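Local coordinates for OsmC family protein (Rhodothermus marinus, PDB 5CML) that hydrolyses carboxyl esters, probably as a serine esterase, using the alpha/beta-hydrolase domain described here, one part of a longer protein that also carries an OsmC domain, at residues T48-S51 with R52-T56; A138-R141 with H142-P146; E177-L181 with E182-R186; D225-D228 with H229-N233. All blocks are in the same frame, centred on the assembly; numbering follows the deposited sequence.

Interaction 1 is a largely buried turn of helix 45-56, whereas interactions 2, 3 and 4 are each only partly buried. The first and fourth touch, Ile-50 packing on Leu-231, so this helix backs the loop that carries His-229, the probable catalytic histidine. Interactions 2 and 3 lie on the other side of the chain's centre from interaction 1 and both lean on helix 110-118; between them runs a long, weak ion pair from Arg-141 to Glu-177. Their chemistry follows their place: regular helix bonds in 48-56, a turn leaving a helix in 138-146, an asparagine cap and a salt bridge in 177-186, and a carboxylate organising the loop in 225-233.

Interaction 1 (T48-S51 with R52-T56); sequences TTIS and RALTT
Arg-52 N donates to Thr-48 O at 2.8 Å and Thr-55 N to Ser-51 O at 2.9 Å. Ala-53 N to Thr-49 O and Leu-54 N to Ile-50 O complete the set, the regular i to i+4 bonding of helix 45-56. Among the side chains the link is indirect. A water gives a hydrogen to Thr-49 OG1 at 2.7 Å and accepts a weak bond from Arg-52 NH2, lying at the edge of the guanidinium and in its plane. Thr-49 OG1 also bonds to Lys-45 O, one turn back. Arg-52 can reach the water because its chain bends at CG-CD (chi3 61°) and doubles back along the helix. One guanidinium face then lies over Thr-49 CA, 4.0 Å from the plane and offset toward the rim. Further round the helix, the hydroxyl of Ser-51 is anti to the backbone N (chi1 -163°) and bonds to Asp-21 OD2. The apolar side pairs Ile-50 CG2 with Leu-54 CD1 at 4.2 Å. Leu-54 also rests on Val-61 of strand 59-65, and Ile-50 on Phe-38 and on Ala-237 of helix 234-252. The helix is the crossover of a beta-alpha-beta unit between the parallel strands 30-36 and 59-65. Leucine and isoleucine thus suit the packed faces, small threonine and serine can be buried because their hydroxyls find partners, and a long arginine keeps its charge in solvent while its chain lies against the helix.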
loop_
_atom_site.group_PDB
_atom_site.type_symbol
_atom_site.label_atom_id
_atom_site.label_comp_id
_atom_site.label_asym_id
_atom_site.label_seq_id
_atom_site.Cartn_x
_atom_site.Cartn_y
_atom_site.Cartn_z
ATOM N N THR A 48 5.852 -10.332 4.692
ATOM C CA THR A 48 6.630 -11.347 3.978
ATOM C C THR A 48 5.747 -12.535 3.575
ATOM O O THR A 48 5.960 -13.139 2.529
ATOM C CB THR A 48 7.844 -11.840 4.789
ATOM O OG1 THR A 48 7.427 -12.356 6.048
ATOM C CG2 THR A 48 8.851 -10.708 5.015
ATOM N N THR A 49 4.710 -12.823 4.355
ATOM C CA THR A 49 3.764 -13.859 3.976
ATOM C C THR A 49 2.948 -13.438 2.754
ATOM O O THR A 49 2.743 -14.251 1.844
ATOM C CB THR A 49 2.844 -14.220 5.160
ATOM O OG1 THR A 49 3.638 -14.726 6.239
ATOM C CG2 THR A 49 1.815 -15.288 4.785
ATOM N N ILE A 50 2.503 -12.171 2.705
ATOM C CA ILE A 50 1.766 -11.693 1.538
ATOM C C ILE A 50 2.678 -11.728 0.317
ATOM O O ILE A 50 2.300 -12.211 -0.757
ATOM C CB ILE A 50 1.245 -10.278 1.730
ATOM C CG1 ILE A 50 0.150 -10.288 2.807
ATOM C CG2 ILE A 50 0.731 -9.705 0.416
ATOM C CD1 ILE A 50 -0.236 -8.893 3.311
ATOM N N SER A 51 3.880 -11.201 0.491
ATOM C CA SER A 51 4.821 -11.122 -0.602
ATOM C C SER A 51 5.175 -12.512 -1.129
ATOM O O SER A 51 5.243 -12.725 -2.335
ATOM C CB SER A 51 6.073 -10.369 -0.159
ATOM O OG SER A 51 6.783 -9.966 -1.290
ATOM N N ARG A 52 5.354 -13.466 -0.226
ATOM C CA ARG A 52 5.674 -14.832 -0.614
ATOM C C ARG A 52 4.517 -15.465 -1.414
ATOM O O ARG A 52 4.737 -16.150 -2.398
ATOM C CB ARG A 52 6.012 -15.651 0.622
ATOM C CG ARG A 52 6.548 -16.950 0.289
ATOM C CD ARG A 52 7.209 -17.614 1.465
ATOM N NE ARG A 52 6.302 -17.844 2.577
ATOM C CZ ARG A 52 6.376 -17.238 3.762
ATOM N NH1 ARG A 52 7.337 -16.358 4.028
ATOM N NH2 ARG A 52 5.489 -17.527 4.697
ATOM N N ALA A 53 3.273 -15.184 -1.038
ATOM C CA ALA A 53 2.166 -15.704 -1.814
ATOM C C ALA A 53 2.202 -15.174 -3.243
ATOM O O ALA A 53 1.895 -15.896 -4.189
ATOM C CB ALA A 53 0.819 -15.347 -1.135
ATOM N N LEU A 54 2.559 -13.899 -3.394
ATOM C CA LEU A 54 2.640 -13.285 -4.714
ATOM C C LEU A 54 3.811 -13.855 -5.525
ATOM O O LEU A 54 3.646 -14.180 -6.701
ATOM C CB LEU A 54 2.756 -11.766 -4.574
ATOM C CG LEU A 54 1.511 -11.113 -3.962
ATOM C CD1 LEU A 54 1.751 -9.647 -3.678
ATOM C CD2 LEU A 54 0.319 -11.257 -4.872
ATOM N N THR A 55 4.986 -13.991 -4.926
ATOM C CA THR A 55 6.098 -14.554 -5.691
ATOM C C THR A 55 5.843 -16.001 -6.124
ATOM O O THR A 55 6.287 -16.414 -7.204
ATOM C CB THR A 55 7.438 -14.461 -4.923
ATOM O OG1 THR A 55 7.341 -15.089 -3.645
ATOM C CG2 THR A 55 7.861 -13.019 -4.738
ATOM N N THR A 56 5.089 -16.742 -5.323
ATOM C CA THR A 56 4.706 -18.113 -5.662
ATOM C C THR A 56 3.913 -18.148 -6.972
ATOM O O THR A 56 3.995 -19.112 -7.742
ATOM C CB THR A 56 3.870 -18.720 -4.518
ATOM O OG1 THR A 56 4.719 -18.943 -3.382
ATOM C CG2 THR A 56 3.200 -20.050 -4.929
HETATM O O HOH W 1 3.785 -17.280 7.152
#

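Interaction 2 (A138-R141 with H142-P146); sequences AHVR and HLLRP
Ala-138 O accepts from His-142 N at 3.3 Å, an i to i+4 bond at the end of helix 137-141. Next, the carbonyl O of His-139 touches Leu-143 CG at 3.6 Å, while its ring turns elsewhere and bonds to Asp-136. Val-140 does more: its O takes Leu-143 N at 2.8 Å, the tighter i to i+3 spacing of a chain leaving a helix. With CG1 anti to the backbone N (chi1 177°), the valine sets that methyl 3.8 Å from Leu-144 CD2, the two side chains lying alongside and pointing the same way. Arg-141 opens a type I beta turn, closed by Leu-144 N to Arg-141 O at 3.2 Å with a well-aimed N-H (168°). An alanine in place of Leu-144 is likely to leave Val-140 CG1 without its methyl neighbours and open a gap on that side of the valine. Around the turn, Val-140 packs on Leu-173 and Leu-176 of helix 170-179. Val-140, Leu-143 and Leu-144 all rest on Leu-110 of helix 110-118, and strand 144-146 forms one edge of a small antiparallel sheet, beside strand 156-159.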
loop_
_atom_site.group_PDB
_atom_site.type_symbol
_atom_site.label_atom_id
_atom_site.label_comp_id
_atom_site.label_asym_id
_atom_site.label_seq_id
_atom_site.Cartn_x
_atom_site.Cartn_y
_atom_site.Cartn_z
ATOM N N ALA A 138 -11.163 12.509 7.509
ATOM C CA ALA A 138 -11.628 12.375 8.876
ATOM C C ALA A 138 -11.113 11.077 9.501
ATOM O O ALA A 138 -10.695 11.051 10.664
ATOM C CB ALA A 138 -13.157 12.449 8.933
ATOM N N HIS A 139 -11.101 10.002 8.723
ATOM C CA HIS A 139 -10.677 8.718 9.260
ATOM C C HIS A 139 -9.145 8.636 9.341
ATOM O O HIS A 139 -8.608 7.929 10.187
ATOM C CB HIS A 139 -11.284 7.585 8.432
ATOM C CG HIS A 139 -12.738 7.368 8.723
ATOM N ND1 HIS A 139 -13.743 7.967 7.996
ATOM C CD2 HIS A 139 -13.353 6.638 9.684
ATOM C CE1 HIS A 139 -14.916 7.614 8.498
ATOM N NE2 HIS A 139 -14.708 6.811 9.525
ATOM N N VAL A 140 -8.440 9.387 8.509
ATOM C CA VAL A 140 -7.001 9.525 8.695
ATOM C C VAL A 140 -6.686 10.356 9.950
ATOM O O VAL A 140 -5.787 9.998 10.709
ATOM C CB VAL A 140 -6.329 10.159 7.448
ATOM C CG1 VAL A 140 -4.835 10.378 7.683
ATOM C CG2 VAL A 140 -6.532 9.251 6.244
ATOM N N ARG A 141 -7.405 11.459 10.167
ATOM C CA ARG A 141 -7.177 12.283 11.357
ATOM C C ARG A 141 -7.305 11.505 12.656
ATOM O O ARG A 141 -6.617 11.802 13.634
ATOM C CB ARG A 141 -8.131 13.476 11.385
ATOM C CG ARG A 141 -7.709 14.568 10.438
ATOM C CD ARG A 141 -8.435 15.869 10.713
ATOM N NE ARG A 141 -9.866 15.785 10.438
ATOM C CZ ARG A 141 -10.411 15.999 9.243
ATOM N NH1 ARG A 141 -9.635 16.272 8.182
ATOM N NH2 ARG A 141 -11.727 15.921 9.104
ATOM N N HIS A 142 -8.177 10.507 12.664
ATOM C CA HIS A 142 -8.332 9.638 13.826
ATOM C C HIS A 142 -6.999 8.996 14.232
ATOM O O HIS A 142 -6.774 8.693 15.408
ATOM C CB HIS A 142 -9.372 8.562 13.521
ATOM C CG HIS A 142 -9.680 7.680 14.686
ATOM N ND1 HIS A 142 -9.273 6.363 14.754
ATOM C CD2 HIS A 142 -10.353 7.926 15.833
ATOM C CE1 HIS A 142 -9.680 5.838 15.896
ATOM N NE2 HIS A 142 -10.342 6.765 16.567
ATOM N N LEU A 143 -6.122 8.801 13.253
ATOM C CA LEU A 143 -4.855 8.080 13.433
ATOM C C LEU A 143 -3.644 8.964 13.737
ATOM O O LEU A 143 -2.590 8.452 14.125
ATOM C CB LEU A 143 -4.534 7.283 12.170
ATOM C CG LEU A 143 -5.636 6.406 11.590
ATOM C CD1 LEU A 143 -5.192 5.832 10.247
ATOM C CD2 LEU A 143 -6.036 5.287 12.545
ATOM N N LEU A 144 -3.787 10.275 13.548
ATOM C CA LEU A 144 -2.642 11.188 13.442
ATOM C C LEU A 144 -2.736 12.358 14.386
ATOM O O LEU A 144 -3.832 12.812 14.691
ATOM C CB LEU A 144 -2.535 11.760 12.022
ATOM C CG LEU A 144 -1.738 10.992 10.972
ATOM C CD1 LEU A 144 -2.208 9.557 10.832
ATOM C CD2 LEU A 144 -1.867 11.714 9.646
ATOM N N ARG A 145 -1.577 12.864 14.813
ATOM C CA ARG A 145 -1.497 14.146 15.516
ATOM C C ARG A 145 -0.205 14.889 15.099
ATOM O O ARG A 145 0.781 14.263 14.718
ATOM C CB ARG A 145 -1.561 13.939 17.044
ATOM C CG ARG A 145 -1.108 12.569 17.579
ATOM C CD ARG A 145 -2.224 11.491 17.554
ATOM N NE ARG A 145 -1.942 10.301 18.376
ATOM C CZ ARG A 145 -2.728 9.222 18.410
ATOM N NH1 ARG A 145 -3.830 9.185 17.665
ATOM N NH2 ARG A 145 -2.426 8.168 19.175
ATOM N N PRO A 146 -0.211 16.229 15.125
ATOM C CA PRO A 146 1.037 16.928 14.775
ATOM C C PRO A 146 2.219 16.523 15.665
ATOM O O PRO A 146 2.068 16.361 16.878
ATOM C CB PRO A 146 0.680 18.403 14.972
ATOM C CG PRO A 146 -0.794 18.459 14.713
ATOM C CD PRO A 146 -1.347 17.161 15.257
#

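Interaction 3 (E177-L181 with E182-R186); sequences ERVNL and EDQVR
Asn-180 turns its side chain so that CG stands opposite the backbone N (chi1 -173°), which swings OD1 round to accept from Asp-183 N at 2.9 Å. Asp-183, with CG anti to its carbonyl carbon (chi1 -77°), brings its carboxylate close to the same oxygen, Asp-183 CG lying 3.2 Å from Asn-180 OD1; the side chains cross obliquely, with the amide and carboxylate planes 61° apart. This is an N-cap: Asn-180 OD1 takes up an amide N-H in the first turn of helix 181-187, while Asn-180 O receives Gln-184 N at 3.1 Å. The residue also leaves helix 170-179 with positive phi, a conformation asparagine tolerates better than most residues. Asp-183 OD1 is held by both terminal nitrogens of Arg-186, NH2 at 2.7 Å and NH1 at 2.9 Å, in a salt bridge on one oxygen. Its other oxygen, OD2, accepts from a water that also donates to Val-179 O. Replacing Asp-183 by alanine would probably leave the Arg-186 guanidinium without this anionic mate and the water without its 2.7 Å anchor on OD2. Beyond the polar groups, Val-179 CG2 meets Gln-184 CG at 4.1 Å, the side chains crossing at about a right angle. The tight link between the two helices packs inward through Leu-181, on Ala-113 and Leu-116 of helix 110-118, and Val-185, on Leu-116 and on Leu-211 of helix 206-214.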
loop_
_atom_site.group_PDB
_atom_site.type_symbol
_atom_site.label_atom_id
_atom_site.label_comp_id
_atom_site.label_asym_id
_atom_site.label_seq_id
_atom_site.Cartn_x
_atom_site.Cartn_y
_atom_site.Cartn_z
ATOM N N GLU A 177 -6.024 15.394 1.146
ATOM C CA GLU A 177 -7.237 16.167 1.291
ATOM C C GLU A 177 -7.463 17.034 0.043
ATOM O O GLU A 177 -8.587 17.142 -0.458
ATOM C CB GLU A 177 -7.129 16.979 2.575
ATOM C CG GLU A 177 -8.255 17.890 2.863
ATOM C CD GLU A 177 -8.168 18.466 4.276
ATOM O OE1 GLU A 177 -7.847 17.703 5.226
ATOM O OE2 GLU A 177 -8.404 19.689 4.429
ATOM N N ARG A 178 -6.388 17.595 -0.510
ATOM C CA ARG A 178 -6.527 18.436 -1.705
ATOM C C ARG A 178 -6.913 17.612 -2.950
ATOM O O ARG A 178 -7.768 18.047 -3.709
ATOM C CB ARG A 178 -5.235 19.232 -1.965
ATOM C CG ARG A 178 -5.272 20.155 -3.208
ATOM C CD ARG A 178 -6.482 21.132 -3.201
ATOM N NE ARG A 178 -6.540 21.952 -1.999
ATOM C CZ ARG A 178 -6.052 23.187 -1.872
ATOM N NH1 ARG A 178 -5.435 23.792 -2.888
ATOM N NH2 ARG A 178 -6.199 23.832 -0.707
ATOM N N VAL A 179 -6.304 16.438 -3.175
ATOM C CA VAL A 179 -6.628 15.682 -4.400
ATOM C C VAL A 179 -7.999 15.027 -4.311
ATOM O O VAL A 179 -8.659 14.830 -5.339
ATOM C CB VAL A 179 -5.578 14.576 -4.747
ATOM C CG1 VAL A 179 -4.213 15.175 -4.936
ATOM C CG2 VAL A 179 -5.541 13.462 -3.712
ATOM N N ASN A 180 -8.408 14.735 -3.073
ATOM C CA ASN A 180 -9.662 14.048 -2.710
ATOM C C ASN A 180 -9.644 12.576 -3.140
ATOM O O ASN A 180 -9.706 12.209 -4.326
ATOM C CB ASN A 180 -10.897 14.749 -3.278
ATOM C CG ASN A 180 -12.192 14.137 -2.747
ATOM O OD1 ASN A 180 -12.867 13.381 -3.446
ATOM N ND2 ASN A 180 -12.525 14.443 -1.495
ATOM N N LEU A 181 -9.522 11.726 -2.141
ATOM C CA LEU A 181 -9.366 10.307 -2.405
ATOM C C LEU A 181 -10.571 9.713 -3.148
ATOM O O LEU A 181 -10.390 8.944 -4.101
ATOM C CB LEU A 181 -9.098 9.587 -1.094
ATOM C CG LEU A 181 -8.769 8.116 -1.219
ATOM C CD1 LEU A 181 -7.588 7.898 -2.160
ATOM C CD2 LEU A 181 -8.461 7.609 0.162
ATOM N N GLU A 182 -11.786 10.095 -2.771
ATOM C CA GLU A 182 -12.958 9.561 -3.454
ATOM C C GLU A 182 -12.992 9.959 -4.940
ATOM O O GLU A 182 -13.310 9.117 -5.782
ATOM C CB GLU A 182 -14.227 9.978 -2.710
ATOM C CG GLU A 182 -14.480 9.029 -1.526
ATOM C CD GLU A 182 -15.474 9.564 -0.501
ATOM O OE1 GLU A 182 -16.689 9.416 -0.723
ATOM O OE2 GLU A 182 -15.042 10.126 0.533
ATOM N N ASP A 183 -12.586 11.188 -5.280
ATOM C CA ASP A 183 -12.517 11.610 -6.686
ATOM C C ASP A 183 -11.492 10.779 -7.443
ATOM O O ASP A 183 -11.732 10.355 -8.570
ATOM C CB ASP A 183 -12.139 13.099 -6.838
ATOM C CG ASP A 183 -13.293 14.053 -6.558
ATOM O OD1 ASP A 183 -14.446 13.580 -6.444
ATOM O OD2 ASP A 183 -13.033 15.295 -6.481
ATOM N N GLN A 184 -10.341 10.568 -6.825
ATOM C CA GLN A 184 -9.286 9.787 -7.455
ATOM C C GLN A 184 -9.747 8.356 -7.729
ATOM O O GLN A 184 -9.492 7.799 -8.803
ATOM C CB GLN A 184 -8.024 9.797 -6.580
ATOM C CG GLN A 184 -7.305 11.147 -6.553
ATOM C CD GLN A 184 -6.699 11.506 -7.903
ATOM O OE1 GLN A 184 -5.624 11.031 -8.261
ATOM N NE2 GLN A 184 -7.388 12.321 -8.653
ATOM N N VAL A 185 -10.457 7.776 -6.774
ATOM C CA VAL A 185 -10.899 6.406 -6.909
ATOM C C VAL A 185 -11.950 6.327 -8.018
ATOM O O VAL A 185 -11.964 5.391 -8.817
ATOM C CB VAL A 185 -11.443 5.880 -5.578
ATOM C CG1 VAL A 185 -12.139 4.545 -5.755
ATOM C CG2 VAL A 185 -10.309 5.733 -4.571
ATOM N N ARG A 186 -12.851 7.309 -8.060
ATOM C CA ARG A 186 -13.897 7.312 -9.068
ATOM C C ARG A 186 -13.331 7.426 -10.501
ATOM O O ARG A 186 -13.887 6.833 -11.435
ATOM C CB ARG A 186 -14.874 8.454 -8.781
ATOM C CG ARG A 186 -16.086 8.475 -9.695
ATOM C CD ARG A 186 -17.030 9.625 -9.355
ATOM N NE ARG A 186 -16.384 10.929 -9.520
ATOM C CZ ARG A 186 -16.035 11.750 -8.527
ATOM N NH1 ARG A 186 -16.277 11.449 -7.248
ATOM N NH2 ARG A 186 -15.449 12.903 -8.821
HETATM O O HOH W 2 -10.602 16.232 -7.338
#

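Interaction 4 (D225-D228 with H229-N233); sequences DQAD and HLLSN
Asp-228 OD1 is gripped by Ser-232 N at 2.9 Å, through its syn lone pair and with a nearly straight N-H (170°), and by a water that donates to it at 3.2 Å. Asp-228 opens a type I beta turn, running to Leu-231, on the loop between strand 219-223 and helix 234-252, the histidine loop of an alpha/beta-hydrolase fold. Its other oxygen, OD2, accepts from Ser-232 OG at 2.8 Å on its syn side, 31° out of the carboxylate plane. One serine thus holds both oxygens, which fixes the rotation of the carboxylate. Leu-231 N closes the turn on Asp-228 O at 3.1 Å. With CG between the backbone N and the carbonyl carbon (chi1 59°), Asp-228 points its carboxylate at Ser-232, and aspartate suits the place because its two oxygens can take both the N-H and the hydroxyl of that serine. His-229 is the second residue of the turn and sends its ring away from it, ND1 bonding to Asp-200 and NE2 to Ser-109, the geometry of a probable catalytic triad; the turn would therefore help to position the histidine. The water passes the link on, accepting from Asn-233 N, and Asn-233 OD1 caps helix 234-252 at Asp-235 N. On the apolar side, Leu-231 turns back so that CD2 lies 3.9 Å from Ala-227 CB.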
loop_
_atom_site.group_PDB
_atom_site.type_symbol
_atom_site.label_atom_id
_atom_site.label_comp_id
_atom_site.label_asym_id
_atom_site.label_seq_id
_atom_site.Cartn_x
_atom_site.Cartn_y
_atom_site.Cartn_z
ATOM N N ASP A 225 -12.881 -11.185 7.764
ATOM C CA ASP A 225 -13.536 -11.857 8.908
ATOM C C ASP A 225 -13.076 -11.320 10.281
ATOM O O ASP A 225 -13.520 -10.240 10.692
ATOM C CB ASP A 225 -13.312 -13.368 8.788
ATOM C CG ASP A 225 -14.160 -14.168 9.744
ATOM O OD1 ASP A 225 -15.076 -13.586 10.389
ATOM O OD2 ASP A 225 -13.924 -15.398 9.818
ATOM N N GLN A 226 -12.196 -12.035 10.977
ATOM C CA GLN A 226 -11.785 -11.657 12.342
ATOM C C GLN A 226 -10.362 -11.085 12.417
ATOM O O GLN A 226 -9.780 -10.972 13.490
ATOM C CB GLN A 226 -11.869 -12.870 13.279
ATOM C CG GLN A 226 -13.249 -13.493 13.433
ATOM C CD GLN A 226 -14.252 -12.566 14.093
ATOM O OE1 GLN A 226 -15.335 -12.329 13.562
ATOM N NE2 GLN A 226 -13.903 -12.049 15.264
ATOM N N ALA A 227 -9.790 -10.750 11.277
ATOM C CA ALA A 227 -8.434 -10.223 11.246
ATOM C C ALA A 227 -8.346 -8.852 11.917
ATOM O O ALA A 227 -9.335 -8.098 11.988
ATOM C CB ALA A 227 -7.947 -10.130 9.820
ATOM N N ASP A 228 -7.158 -8.534 12.425
ATOM C CA ASP A 228 -6.922 -7.190 12.908
ATOM C C ASP A 228 -6.240 -6.353 11.828
ATOM O O ASP A 228 -5.917 -6.839 10.748
ATOM C CB ASP A 228 -6.122 -7.204 14.213
ATOM C CG ASP A 228 -4.773 -7.881 14.099
ATOM O OD1 ASP A 228 -4.341 -8.220 12.996
ATOM O OD2 ASP A 228 -4.144 -8.088 15.161
ATOM N N HIS A 229 -6.133 -5.067 12.101
ATOM C CA HIS A 229 -5.639 -4.102 11.125
ATOM C C HIS A 229 -4.256 -4.455 10.578
ATOM O O HIS A 229 -3.967 -4.250 9.394
ATOM C CB HIS A 229 -5.624 -2.721 11.778
ATOM C CG HIS A 229 -5.291 -1.608 10.836
ATOM N ND1 HIS A 229 -6.106 -1.256 9.786
ATOM C CD2 HIS A 229 -4.214 -0.785 10.773
ATOM C CE1 HIS A 229 -5.548 -0.261 9.115
ATOM N NE2 HIS A 229 -4.405 0.054 9.700
ATOM N N LEU A 230 -3.404 -4.990 11.441
ATOM C CA LEU A 230 -2.025 -5.309 11.068
ATOM C C LEU A 230 -1.797 -6.789 10.680
ATOM O O LEU A 230 -0.660 -7.213 10.487
ATOM C CB LEU A 230 -1.109 -4.914 12.222
ATOM C CG LEU A 230 -1.127 -3.426 12.568
ATOM C CD1 LEU A 230 -0.223 -3.144 13.755
ATOM C CD2 LEU A 230 -0.740 -2.570 11.371
ATOM N N LEU A 231 -2.880 -7.547 10.537
ATOM C CA LEU A 231 -2.827 -8.958 10.122
ATOM C C LEU A 231 -1.839 -9.775 10.951
ATOM O O LEU A 231 -0.935 -10.426 10.420
ATOM C CB LEU A 231 -2.488 -9.065 8.639
ATOM C CG LEU A 231 -3.465 -8.358 7.690
ATOM C CD1 LEU A 231 -3.015 -8.557 6.245
ATOM C CD2 LEU A 231 -4.879 -8.855 7.859
ATOM N N SER A 232 -2.061 -9.777 12.258
ATOM C CA SER A 232 -1.182 -10.487 13.175
ATOM C C SER A 232 -1.336 -12.011 13.092
ATOM O O SER A 232 -0.479 -12.741 13.591
ATOM C CB SER A 232 -1.430 -10.015 14.611
ATOM O OG SER A 232 -2.690 -10.432 15.072
ATOM N N ASN A 233 -2.416 -12.479 12.472
ATOM C CA ASN A 233 -2.594 -13.902 12.162
ATOM C C ASN A 233 -2.069 -14.175 10.751
ATOM O O ASN A 233 -2.636 -13.697 9.776
ATOM C CB ASN A 233 -4.068 -14.292 12.276
ATOM C CG ASN A 233 -4.315 -15.769 12.035
ATOM O OD1 ASN A 233 -3.431 -16.499 11.582
ATOM N ND2 ASN A 233 -5.537 -16.214 12.329
HETATM O O HOH W 3 -5.058 -11.011 11.685
#